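Local coordinates for putative uncharacterized protein (Methanosarcina barkeri str. Fusaro, PDB 3P43) that probably acts as a manganese-dependent 3'-phosphoesterase that trims 3' ends in DNA repair, as other members of the LigD phosphoesterase superfamily do, at residues F46-D51 with Y131-T136; E77-A82 with G93-G98; G88-G93 with G98-W103; F108-L111 with E117-V120. All coordinates share one frame; numbering follows the deposited sequence.

Interaction 1. Residues F46-D51 with Y131-T136; sequences FRLEMD and YVLIRT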
loop_
_atom_site.group_PDB
_atom_site.type_symbol
_atom_site.label_atom_id
_atom_site.label_comp_id
_atom_site.label_asym_id
_atom_site.label_seq_id
_atom_site.Cartn_x
_atom_site.Cartn_y
_atom_site.Cartn_z
ATOM N N PHE A 46 0.746 -1.516 -1.908
ATOM C CA PHE A 46 0.217 -0.252 -1.430
ATOM C C PHE A 46 1.350 0.539 -0.769
ATOM O O PHE A 46 1.987 0.052 0.161
ATOM C CB PHE A 46 -0.921 -0.506 -0.433
ATOM C CG PHE A 46 -1.471 0.742 0.177
ATOM C CD1 PHE A 46 -2.318 1.564 -0.545
ATOM C CD2 PHE A 46 -1.134 1.101 1.467
ATOM C CE1 PHE A 46 -2.819 2.718 0.010
ATOM C CE2 PHE A 46 -1.636 2.255 2.028
ATOM C CZ PHE A 46 -2.475 3.069 1.297
ATOM N N ARG A 47 1.601 1.749 -1.257
ATOM C CA ARG A 47 2.748 2.531 -0.804
ATOM C C ARG A 47 2.364 3.939 -0.375
ATOM O O ARG A 47 1.622 4.630 -1.071
ATOM C CB ARG A 47 3.798 2.628 -1.909
ATOM C CG ARG A 47 4.174 1.311 -2.554
ATOM C CD ARG A 47 5.319 1.520 -3.523
ATOM N NE ARG A 47 5.405 0.442 -4.490
ATOM C CZ ARG A 47 5.944 -0.741 -4.233
ATOM N NH1 ARG A 47 6.446 -0.989 -3.030
ATOM N NH2 ARG A 47 5.978 -1.672 -5.177
ATOM N N LEU A 48 2.900 4.362 0.765
ATOM C CA LEU A 48 2.672 5.704 1.292
ATOM C C LEU A 48 3.997 6.440 1.396
ATOM O O LEU A 48 4.975 5.900 1.924
ATOM C CB LEU A 48 2.051 5.636 2.689
ATOM C CG LEU A 48 0.617 5.140 2.841
ATOM C CD1 LEU A 48 0.295 4.936 4.316
ATOM C CD2 LEU A 48 -0.368 6.108 2.199
ATOM N N GLU A 49 4.034 7.670 0.901
ATOM C CA GLU A 49 5.234 8.482 1.043
ATOM C C GLU A 49 5.362 8.957 2.477
ATOM O O GLU A 49 4.510 9.694 2.976
ATOM C CB GLU A 49 5.227 9.689 0.105
ATOM C CG GLU A 49 6.410 10.624 0.344
ATOM C CD GLU A 49 6.405 11.839 -0.560
ATOM O OE1 GLU A 49 5.661 11.834 -1.565
ATOM O OE2 GLU A 49 7.154 12.798 -0.268
ATOM N N MET A 50 6.420 8.500 3.139
ATOM C CA MET A 50 6.779 8.953 4.472
ATOM C C MET A 50 8.278 9.197 4.488
ATOM O O MET A 50 9.045 8.380 3.980
ATOM C CB MET A 50 6.452 7.871 5.504
ATOM C CG MET A 50 5.042 7.315 5.417
ATOM S SD MET A 50 3.974 7.966 6.711
ATOM C CE MET A 50 2.479 7.039 6.422
ATOM N N ASP A 51 8.694 10.314 5.070
ATOM C CA ASP A 51 10.110 10.590 5.276
ATOM C C ASP A 51 10.940 10.383 4.013
ATOM O O ASP A 51 12.039 9.839 4.069
ATOM C CB ASP A 51 10.655 9.718 6.407
ATOM C CG ASP A 51 10.087 10.102 7.767
ATOM O OD1 ASP A 51 10.376 11.225 8.238
ATOM O OD2 ASP A 51 9.355 9.281 8.367
ATOM N N TYR A 131 -8.560 5.752 5.243
ATOM C CA TYR A 131 -8.140 4.360 5.270
ATOM C C TYR A 131 -7.308 4.100 6.516
ATOM O O TYR A 131 -6.624 4.997 7.002
ATOM C CB TYR A 131 -7.338 4.027 4.011
ATOM C CG TYR A 131 -8.212 3.806 2.807
ATOM C CD1 TYR A 131 -8.399 2.534 2.291
ATOM C CD2 TYR A 131 -8.876 4.868 2.200
ATOM C CE1 TYR A 131 -9.213 2.322 1.196
ATOM C CE2 TYR A 131 -9.690 4.668 1.099
ATOM C CZ TYR A 131 -9.860 3.391 0.606
ATOM O OH TYR A 131 -10.668 3.172 -0.483
ATOM N N VAL A 132 -7.374 2.874 7.028
ATOM C CA VAL A 132 -6.711 2.525 8.280
ATOM C C VAL A 132 -5.835 1.285 8.127
ATOM O O VAL A 132 -6.236 0.296 7.510
ATOM C CB VAL A 132 -7.748 2.288 9.423
ATOM C CG1 VAL A 132 -7.050 2.056 10.767
ATOM C CG2 VAL A 132 -8.708 3.465 9.530
ATOM N N LEU A 133 -4.626 1.359 8.674
ATOM C CA LEU A 133 -3.746 0.201 8.790
ATOM C C LEU A 133 -3.452 -0.061 10.266
ATOM O O LEU A 133 -2.939 0.816 10.966
ATOM C CB LEU A 133 -2.439 0.437 8.030
ATOM C CG LEU A 133 -2.539 0.443 6.498
ATOM C CD1 LEU A 133 -1.340 1.132 5.880
ATOM C CD2 LEU A 133 -2.680 -0.967 5.964
ATOM N N ILE A 134 -3.789 -1.260 10.740
ATOM C CA ILE A 134 -3.546 -1.632 12.134
ATOM C C ILE A 134 -2.718 -2.903 12.196
ATOM O O ILE A 134 -3.123 -3.934 11.665
ATOM C CB ILE A 134 -4.862 -1.873 12.903
ATOM C CG1 ILE A 134 -5.798 -0.673 12.761
ATOM C CG2 ILE A 134 -4.588 -2.147 14.377
ATOM C CD1 ILE A 134 -7.081 -0.821 13.549
ATOM N N ARG A 135 -1.559 -2.836 12.842
ATOM C CA ARG A 135 -0.685 -3.999 12.899
ATOM C C ARG A 135 -1.144 -4.936 14.001
ATOM O O ARG A 135 -1.185 -4.550 15.167
ATOM C CB ARG A 135 0.774 -3.597 13.127
ATOM C CG ARG A 135 1.741 -4.766 12.956
ATOM C CD ARG A 135 3.187 -4.340 13.164
ATOM N NE ARG A 135 3.496 -4.123 14.574
ATOM C CZ ARG A 135 4.628 -3.582 15.012
ATOM N NH1 ARG A 135 5.551 -3.190 14.146
ATOM N NH2 ARG A 135 4.832 -3.420 16.316
ATOM N N THR A 136 -1.500 -6.159 13.624
ATOM C CA THR A 136 -1.941 -7.152 14.592
ATOM C C THR A 136 -0.881 -7.364 15.677
ATOM O O THR A 136 0.318 -7.307 15.401
ATOM C CB THR A 136 -2.266 -8.502 13.915
ATOM O OG1 THR A 136 -2.793 -9.411 14.892
ATOM C CG2 THR A 136 -1.016 -9.110 13.288
#
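The interior of the beta barrel is where F46 and L48, on strand 42-50, meet L133, on strand 130-135, across the core. The two strands share no hydrogen bond, and even their closest alpha carbons, CA of F46 and CA of L133, are 11.0 Å apart, so contact depends on long side chains. One methyl does the work from the far wall: L133 CD1 lies 4.0 Å from F46 CE2, approaching the phenyl ring obliquely. The same methyl is 4.4 Å from L48 CD1, at the margin of contact. From a CB already turned toward L133, CG of F46 anti to the backbone N (chi1 176°) carries the outer ring carbons further across. Two leucines and a phenylalanine suit this place: each is bulky, and none brings a polar side-chain atom that would need a partner in the buried interior. W57 touches all three residues, while F147 meets the F46 ring and also packs on L133, extending the hydrophobic cluster. Such inward-facing apolar residues, two apart on a strand and meeting a non-neighbouring strand, are typical of the core of a closed antiparallel beta barrel.

Interaction 2. Residues E77-A82 with G93-G98; sequences EDHPLA and GEYGAG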
loop_
_atom_site.group_PDB
_atom_site.type_symbol
_atom_site.label_atom_id
_atom_site.label_comp_id
_atom_site.label_asym_id
_atom_site.label_seq_id
_atom_site.Cartn_x
_atom_site.Cartn_y
_atom_site.Cartn_z
ATOM N N GLU A 77 9.730 -4.020 2.155
ATOM C CA GLU A 77 10.800 -3.044 2.310
ATOM C C GLU A 77 10.442 -1.700 1.685
ATOM O O GLU A 77 9.632 -1.634 0.769
ATOM C CB GLU A 77 12.110 -3.586 1.739
ATOM C CG GLU A 77 12.874 -4.465 2.721
ATOM C CD GLU A 77 13.226 -5.821 2.148
ATOM O OE1 GLU A 77 13.632 -5.883 0.968
ATOM O OE2 GLU A 77 13.102 -6.828 2.881
ATOM N N ASP A 78 11.035 -0.629 2.208
ATOM C CA ASP A 78 10.893 0.699 1.624
ATOM C C ASP A 78 11.293 0.703 0.154
ATOM O O ASP A 78 12.222 0.005 -0.254
ATOM C CB ASP A 78 11.779 1.700 2.367
ATOM C CG ASP A 78 11.353 1.905 3.798
ATOM O OD1 ASP A 78 10.254 1.432 4.158
ATOM O OD2 ASP A 78 12.120 2.535 4.561
ATOM N N HIS A 79 10.600 1.499 -0.645
ATOM C CA HIS A 79 11.011 1.706 -2.022
ATOM C C HIS A 79 11.361 3.164 -2.184
ATOM O O HIS A 79 10.836 4.005 -1.454
ATOM C CB HIS A 79 9.881 1.338 -2.980
ATOM C CG HIS A 79 9.677 -0.135 -3.127
ATOM N ND1 HIS A 79 9.395 -0.957 -2.058
ATOM C CD2 HIS A 79 9.721 -0.936 -4.217
ATOM C CE1 HIS A 79 9.269 -2.202 -2.484
ATOM N NE2 HIS A 79 9.460 -2.216 -3.790
ATOM N N PRO A 80 12.250 3.475 -3.140
ATOM C CA PRO A 80 12.549 4.878 -3.420
ATOM C C PRO A 80 11.315 5.567 -3.989
ATOM O O PRO A 80 10.487 4.936 -4.643
ATOM C CB PRO A 80 13.665 4.798 -4.468
ATOM C CG PRO A 80 13.497 3.458 -5.101
ATOM C CD PRO A 80 12.998 2.558 -4.018
ATOM N N LEU A 81 11.204 6.860 -3.725
ATOM C CA LEU A 81 10.058 7.654 -4.135
ATOM C C LEU A 81 9.780 7.554 -5.634
ATOM O O LEU A 81 8.623 7.513 -6.060
ATOM C CB LEU A 81 10.287 9.109 -3.721
ATOM C CG LEU A 81 9.080 9.996 -3.427
ATOM C CD1 LEU A 81 7.959 9.201 -2.792
ATOM C CD2 LEU A 81 9.511 11.139 -2.518
ATOM N N ALA A 82 10.842 7.495 -6.431
ATOM C CA ALA A 82 10.713 7.469 -7.887
ATOM C C ALA A 82 9.978 6.225 -8.389
ATOM O O ALA A 82 9.531 6.171 -9.537
ATOM C CB ALA A 82 12.078 7.582 -8.539
ATOM N N GLY A 93 15.184 -12.515 -10.751
ATOM C CA GLY A 93 16.353 -12.502 -9.892
ATOM C C GLY A 93 16.452 -11.237 -9.067
ATOM O O GLY A 93 17.268 -11.149 -8.155
ATOM N N GLU A 94 15.620 -10.252 -9.392
ATOM C CA GLU A 94 15.582 -9.003 -8.644
ATOM C C GLU A 94 14.528 -9.047 -7.555
ATOM O O GLU A 94 13.514 -9.740 -7.687
ATOM C CB GLU A 94 15.267 -7.827 -9.570
ATOM C CG GLU A 94 16.331 -7.543 -10.590
ATOM C CD GLU A 94 17.672 -7.297 -9.948
ATOM O OE1 GLU A 94 17.743 -6.470 -9.010
ATOM O OE2 GLU A 94 18.650 -7.937 -10.382
ATOM N N TYR A 95 14.769 -8.304 -6.479
ATOM C CA TYR A 95 13.711 -8.019 -5.523
ATOM C C TYR A 95 12.641 -7.226 -6.260
ATOM O O TYR A 95 12.928 -6.190 -6.862
ATOM C CB TYR A 95 14.236 -7.206 -4.340
ATOM C CG TYR A 95 13.222 -7.034 -3.228
ATOM C CD1 TYR A 95 13.091 -7.994 -2.231
ATOM C CD2 TYR A 95 12.391 -5.919 -3.176
ATOM C CE1 TYR A 95 12.165 -7.851 -1.210
ATOM C CE2 TYR A 95 11.460 -5.764 -2.156
ATOM C CZ TYR A 95 11.352 -6.736 -1.174
ATOM O OH TYR A 95 10.433 -6.601 -0.150
ATOM N N GLY A 96 11.409 -7.718 -6.226
ATOM C CA GLY A 96 10.322 -7.051 -6.914
ATOM C C GLY A 96 10.142 -7.540 -8.337
ATOM O O GLY A 96 9.392 -6.940 -9.106
ATOM N N ALA A 97 10.828 -8.625 -8.688
ATOM C CA ALA A 97 10.701 -9.215 -10.025
ATOM C C ALA A 97 9.236 -9.403 -10.404
ATOM O O ALA A 97 8.421 -9.796 -9.569
ATOM C CB ALA A 97 11.438 -10.546 -10.102
ATOM N N GLY A 98 8.907 -9.111 -11.661
ATOM C CA GLY A 98 7.555 -9.287 -12.157
ATOM C C GLY A 98 7.036 -8.085 -12.921
ATOM O O GLY A 98 7.761 -7.119 -13.147
#
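Polar and aromatic groups meet where E77 and H79, at the end of strand 70-80, face Y95 on the loop between strands 88-90 and 98-114. The first kind of contact is carboxylate over ring. E77 OE1 sits 3.1 Å above one face of the Y95 ring, displaced toward its rim and nearest CZ of Y95 at 3.2 Å. The carboxylate plane is inclined 29° to the ring, and a bend at chi2 of E77 (127°) helps bring the group over it, in what is best read as surface packing. The second kind is ring against ring: H79 CE1 comes to the edge of the tyrosine, 4.2 Å from Y95 CE2, the two side chains crossing at about a right angle. The broad tyrosine suits its place by offering a face to E77 and an edge to H79. Within 77-82, H79 ND1 donates a hydrogen bond to E77 O at 2.9 Å; the acceptor lies near the imidazole plane, helping to fix the ring's rotation. Replacing H79 by an alanine is likely to leave E77 O without this donor and to open a gap at the edge of Y95. Beneath Y95 runs a type II turn from E94 to A97, its third position held by G96 at positive phi (91°), readily adopted by glycine. A bound phosphate ion, probably from the crystallisation liquor, lies beside Y95 and may mark a pocket, and A97 O accepts a hydrogen bond from the manganese ligand H37. Such a loop, its carbonyl holding a metal-binding histidine, is consistent with the rim of a metallo-phosphoesterase active site.

Interaction 3. Residues G88-G93 with G98-W103; sequences GEIPAG and GKVEIW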
loop_
_atom_site.group_PDB
_atom_site.type_symbol
_atom_site.label_atom_id
_atom_site.label_comp_id
_atom_site.label_asym_id
_atom_site.label_seq_id
_atom_site.Cartn_x
_atom_site.Cartn_y
_atom_site.Cartn_z
ATOM N N GLY A 88 6.059 -1.277 -15.774
ATOM C CA GLY A 88 6.926 -2.058 -16.643
ATOM C C GLY A 88 7.310 -3.361 -15.968
ATOM O O GLY A 88 6.643 -3.791 -15.030
ATOM N N GLU A 89 8.383 -3.994 -16.425
ATOM C CA GLU A 89 8.741 -5.308 -15.899
ATOM C C GLU A 89 10.101 -5.363 -15.209
ATOM O O GLU A 89 11.122 -4.995 -15.784
ATOM C CB GLU A 89 8.666 -6.382 -16.994
ATOM C CG GLU A 89 9.018 -7.782 -16.495
ATOM C CD GLU A 89 8.685 -8.879 -17.497
ATOM O OE1 GLU A 89 9.400 -9.009 -18.515
ATOM O OE2 GLU A 89 7.710 -9.622 -17.256
ATOM N N ILE A 90 10.098 -5.839 -13.968
ATOM C CA ILE A 90 11.326 -6.048 -13.217
ATOM C C ILE A 90 11.869 -7.446 -13.506
ATOM O O ILE A 90 11.187 -8.434 -13.273
ATOM C CB ILE A 90 11.085 -5.877 -11.703
ATOM C CG1 ILE A 90 10.555 -4.470 -11.396
ATOM C CG2 ILE A 90 12.356 -6.170 -10.911
ATOM C CD1 ILE A 90 11.542 -3.356 -11.708
ATOM N N PRO A 91 13.105 -7.523 -14.020
ATOM C CA PRO A 91 13.765 -8.770 -14.431
ATOM C C PRO A 91 13.874 -9.817 -13.327
ATOM O O PRO A 91 14.034 -9.481 -12.148
ATOM C CB PRO A 91 15.172 -8.307 -14.839
ATOM C CG PRO A 91 15.009 -6.880 -15.203
ATOM C CD PRO A 91 13.949 -6.344 -14.283
ATOM N N ALA A 92 13.792 -11.083 -13.729
ATOM C CA ALA A 92 13.947 -12.210 -12.818
ATOM C C ALA A 92 15.237 -12.095 -12.009
ATOM O O ALA A 92 16.255 -11.626 -12.514
ATOM C CB ALA A 92 13.929 -13.513 -13.592
ATOM N N GLY A 93 15.184 -12.515 -10.751
ATOM C CA GLY A 93 16.353 -12.502 -9.892
ATOM C C GLY A 93 16.452 -11.237 -9.067
ATOM O O GLY A 93 17.268 -11.149 -8.155
ATOM N N GLY A 98 8.907 -9.111 -11.661
ATOM C CA GLY A 98 7.555 -9.287 -12.157
ATOM C C GLY A 98 7.036 -8.085 -12.921
ATOM O O GLY A 98 7.761 -7.119 -13.147
ATOM N N LYS A 99 5.772 -8.152 -13.320
ATOM C CA LYS A 99 5.129 -7.076 -14.058
ATOM C C LYS A 99 4.494 -6.074 -13.104
ATOM O O LYS A 99 3.778 -6.454 -12.173
ATOM C CB LYS A 99 4.067 -7.651 -14.993
ATOM C CG LYS A 99 4.621 -8.671 -15.983
ATOM C CD LYS A 99 3.510 -9.482 -16.626
ATOM C CE LYS A 99 4.056 -10.441 -17.673
ATOM N NZ LYS A 99 4.837 -9.699 -18.708
ATOM N N VAL A 100 4.746 -4.792 -13.345
ATOM C CA VAL A 100 4.249 -3.741 -12.467
ATOM C C VAL A 100 3.384 -2.748 -13.233
ATOM O O VAL A 100 3.802 -2.216 -14.257
ATOM C CB VAL A 100 5.408 -2.971 -11.805
ATOM C CG1 VAL A 100 4.874 -1.825 -10.935
ATOM C CG2 VAL A 100 6.288 -3.920 -10.994
ATOM N N GLU A 101 2.179 -2.501 -12.730
ATOM C CA GLU A 101 1.288 -1.508 -13.327
ATOM C C GLU A 101 0.700 -0.588 -12.265
ATOM O O GLU A 101 0.378 -1.026 -11.160
ATOM C CB GLU A 101 0.155 -2.179 -14.104
ATOM C CG GLU A 101 -0.843 -1.182 -14.693
ATOM C CD GLU A 101 -1.848 -1.834 -15.621
ATOM O OE1 GLU A 101 -2.796 -2.470 -15.114
ATOM O OE2 GLU A 101 -1.689 -1.713 -16.856
ATOM N N ILE A 102 0.561 0.690 -12.600
ATOM C CA ILE A 102 -0.041 1.639 -11.677
ATOM C C ILE A 102 -1.540 1.415 -11.674
ATOM O O ILE A 102 -2.204 1.651 -12.682
ATOM C CB ILE A 102 0.237 3.102 -12.068
ATOM C CG1 ILE A 102 1.736 3.347 -12.239
ATOM C CG2 ILE A 102 -0.317 4.042 -11.003
ATOM C CD1 ILE A 102 2.468 3.514 -10.940
ATOM N N TRP A 103 -2.061 0.947 -10.541
ATOM C CA TRP A 103 -3.490 0.713 -10.372
ATOM C C TRP A 103 -4.210 1.964 -9.879
ATOM O O TRP A 103 -5.320 2.262 -10.318
ATOM C CB TRP A 103 -3.720 -0.435 -9.400
ATOM C CG TRP A 103 -5.160 -0.827 -9.222
ATOM C CD1 TRP A 103 -5.901 -1.615 -10.054
ATOM C CD2 TRP A 103 -6.020 -0.488 -8.123
ATOM N NE1 TRP A 103 -7.169 -1.775 -9.552
ATOM C CE2 TRP A 103 -7.267 -1.095 -8.367
ATOM C CE3 TRP A 103 -5.858 0.276 -6.962
ATOM C CZ2 TRP A 103 -8.345 -0.958 -7.497
ATOM C CZ3 TRP A 103 -6.930 0.407 -6.096
ATOM C CH2 TRP A 103 -8.154 -0.208 -6.368
#
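E89 reaches over the backbone of the neighbouring strand, its CG 3.6 Å from G98 O, and carries its carboxylate to K99. With CG anti to the backbone N (chi1 -179°) and the chain extended beyond it, OE2 of E89 forms a salt bridge with NZ of K99 at 3.2 Å. The ammonium meets OE2 from above the carboxylate plane, 48° out of it, while the lysine bends at chi4 to bring NZ back. Long, flexible, oppositely charged chains suit this exposed side, where E89 and K99 form a non-hydrogen-bonded antiparallel pair. Flanking them are two hydrogen-bonded pairs, each closed by reciprocal bonds. In one, V100 N gives to G88 O at 2.7 Å, and G88 N returns the bond to V100 O at 2.9 Å. In the other, I90 N gives to G98 O at 2.8 Å and G98 N to I90 O with an N-H...O angle of 166°. G98 O also receives a CA-H...O contact from E89 CA at 3.4 Å, giving that carbonyl a second, weaker partner.

On the face bearing I90 and V100, I90 CG1 and V100 CG2 touch loosely at 4.3 Å, diagonally across the strands. G88 and G98 add no side chains to this face; at G98 a beta carbon would also press on the preceding carbonyl, so glycine fits its backbone. The chemistry implies a hairpin held chiefly by its four main-chain bonds, with an ion pair on one face and a small apolar contact on the other.

Interaction 4. Residues F108-L111 with E117-V120; sequences FELL and EIVV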
loop_
_atom_site.group_PDB
_atom_site.type_symbol
_atom_site.label_atom_id
_atom_site.label_comp_id
_atom_site.label_asym_id
_atom_site.label_seq_id
_atom_site.Cartn_x
_atom_site.Cartn_y
_atom_site.Cartn_z
ATOM N N PHE A 108 -2.221 12.199 -0.193
ATOM C CA PHE A 108 -2.929 11.860 1.027
ATOM C C PHE A 108 -2.575 12.805 2.163
ATOM O O PHE A 108 -1.523 13.446 2.144
ATOM C CB PHE A 108 -2.649 10.408 1.426
ATOM C CG PHE A 108 -1.262 10.169 1.941
ATOM C CD1 PHE A 108 -1.003 10.186 3.305
ATOM C CD2 PHE A 108 -0.216 9.917 1.068
ATOM C CE1 PHE A 108 0.272 9.956 3.787
ATOM C CE2 PHE A 108 1.063 9.686 1.546
ATOM C CZ PHE A 108 1.307 9.709 2.909
ATOM N N GLU A 109 -3.478 12.895 3.136
ATOM C CA GLU A 109 -3.241 13.632 4.366
ATOM C C GLU A 109 -3.090 12.607 5.475
ATOM O O GLU A 109 -3.932 11.718 5.620
ATOM C CB GLU A 109 -4.410 14.571 4.663
ATOM C CG GLU A 109 -4.515 15.752 3.705
ATOM C CD GLU A 109 -5.935 16.286 3.552
ATOM O OE1 GLU A 109 -6.892 15.477 3.542
ATOM O OE2 GLU A 109 -6.091 17.520 3.420
ATOM N N LEU A 110 -2.010 12.716 6.242
ATOM C CA LEU A 110 -1.750 11.773 7.321
ATOM C C LEU A 110 -2.480 12.217 8.577
ATOM O O LEU A 110 -2.219 13.295 9.101
ATOM C CB LEU A 110 -0.250 11.668 7.596
ATOM C CG LEU A 110 0.190 10.733 8.723
ATOM C CD1 LEU A 110 -0.024 9.277 8.328
ATOM C CD2 LEU A 110 1.648 10.984 9.093
ATOM N N LEU A 111 -3.394 11.381 9.056
ATOM C CA LEU A 111 -4.233 11.740 10.190
ATOM C C LEU A 111 -3.614 11.287 11.499
ATOM O O LEU A 111 -3.750 11.953 12.519
ATOM C CB LEU A 111 -5.632 11.140 10.036
ATOM C CG LEU A 111 -6.336 11.522 8.732
ATOM C CD1 LEU A 111 -7.737 10.943 8.693
ATOM C CD2 LEU A 111 -6.365 13.038 8.566
ATOM N N GLU A 117 -0.212 1.575 14.134
ATOM C CA GLU A 117 -1.412 2.133 13.535
ATOM C C GLU A 117 -1.112 3.311 12.632
ATOM O O GLU A 117 -0.300 4.174 12.966
ATOM C CB GLU A 117 -2.427 2.529 14.611
ATOM C CG GLU A 117 -3.773 2.978 14.048
ATOM C CD GLU A 117 -4.788 3.322 15.136
ATOM O OE1 GLU A 117 -4.434 3.265 16.334
ATOM O OE2 GLU A 117 -5.942 3.652 14.789
ATOM N N ILE A 118 -1.768 3.318 11.475
ATOM C CA ILE A 118 -1.657 4.405 10.517
ATOM C C ILE A 118 -3.038 4.738 9.970
ATOM O O ILE A 118 -3.774 3.851 9.534
ATOM C CB ILE A 118 -0.696 4.052 9.368
ATOM C CG1 ILE A 118 0.709 3.799 9.927
ATOM C CG2 ILE A 118 -0.674 5.164 8.333
ATOM C CD1 ILE A 118 1.754 3.461 8.888
ATOM N N VAL A 119 -3.396 6.016 10.020
ATOM C CA VAL A 119 -4.670 6.472 9.482
ATOM C C VAL A 119 -4.404 7.606 8.505
ATOM O O VAL A 119 -3.735 8.578 8.843
ATOM C CB VAL A 119 -5.610 6.973 10.589
ATOM C CG1 VAL A 119 -6.987 7.312 10.005
ATOM C CG2 VAL A 119 -5.730 5.940 11.696
ATOM N N VAL A 120 -4.925 7.479 7.293
ATOM C CA VAL A 120 -4.654 8.455 6.241
ATOM C C VAL A 120 -5.910 8.802 5.445
ATOM O O VAL A 120 -6.805 7.977 5.293
ATOM C CB VAL A 120 -3.594 7.930 5.263
ATOM C CG1 VAL A 120 -2.288 7.703 5.977
ATOM C CG2 VAL A 120 -4.079 6.637 4.607
#
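Strands 108-111 and 117-120 run antiparallel at 136°, their axes approaching to 4.7 Å, with L110 and V120 forming a non-hydrogen-bonded pair. Beside that pair, L111 N donates to V119 O at 2.8 Å, and V120 CA makes a CA-H...O contact with E109 O.

V120 CG1 is the meeting point of the side chains. L110 CD1 packs on it at 3.6 Å, and F108 CD1 approaches it at 3.9 Å, with the methyl oblique to the phenyl ring. F108 takes the crowded rotamer, CG between the backbone N and the carbonyl carbon (chi1 72°), which swings its ring toward the valine. L110 CD1 also reaches I118 CG2 at 4.2 Å, so the leucine spans two residues of the other strand. On the other face of the sheet, L111 CD1 lies 3.9 Å from V119 CG1. Beta-branched valines and isoleucine suit an extended strand, while leucine and phenylalanine have the reach to cross to it. The face with F108, I118 and V120 packs toward strand 42-50, F108 and I118 on L48, I118 also on M50. Such a strongly twisted antiparallel pairing is typical of a beta hairpin in a barrel wall, here strands 98-114 and 117-123.

From the N terminus, strand 42-50 opens the longest loop, which interaction 1 closes when strand 130-135 sends L133 into the barrel core. All the other contacts nest inside it. Interactions 2 and 3 cross, their segments alternating along the chain and sharing G93 and G98, so the end of strand 70-80 and the 88-90/98-114 hairpin meet near the manganese. Interaction 4 follows in series, using the far part of strand 98-114, and its centre lies about 27 Å from that of interaction 3. It adjoins interaction 1, since strand 117-123 pairs with strand 130-135. R47, on the same strand as F46, packs against H79, so interactions 1 and 2 touch.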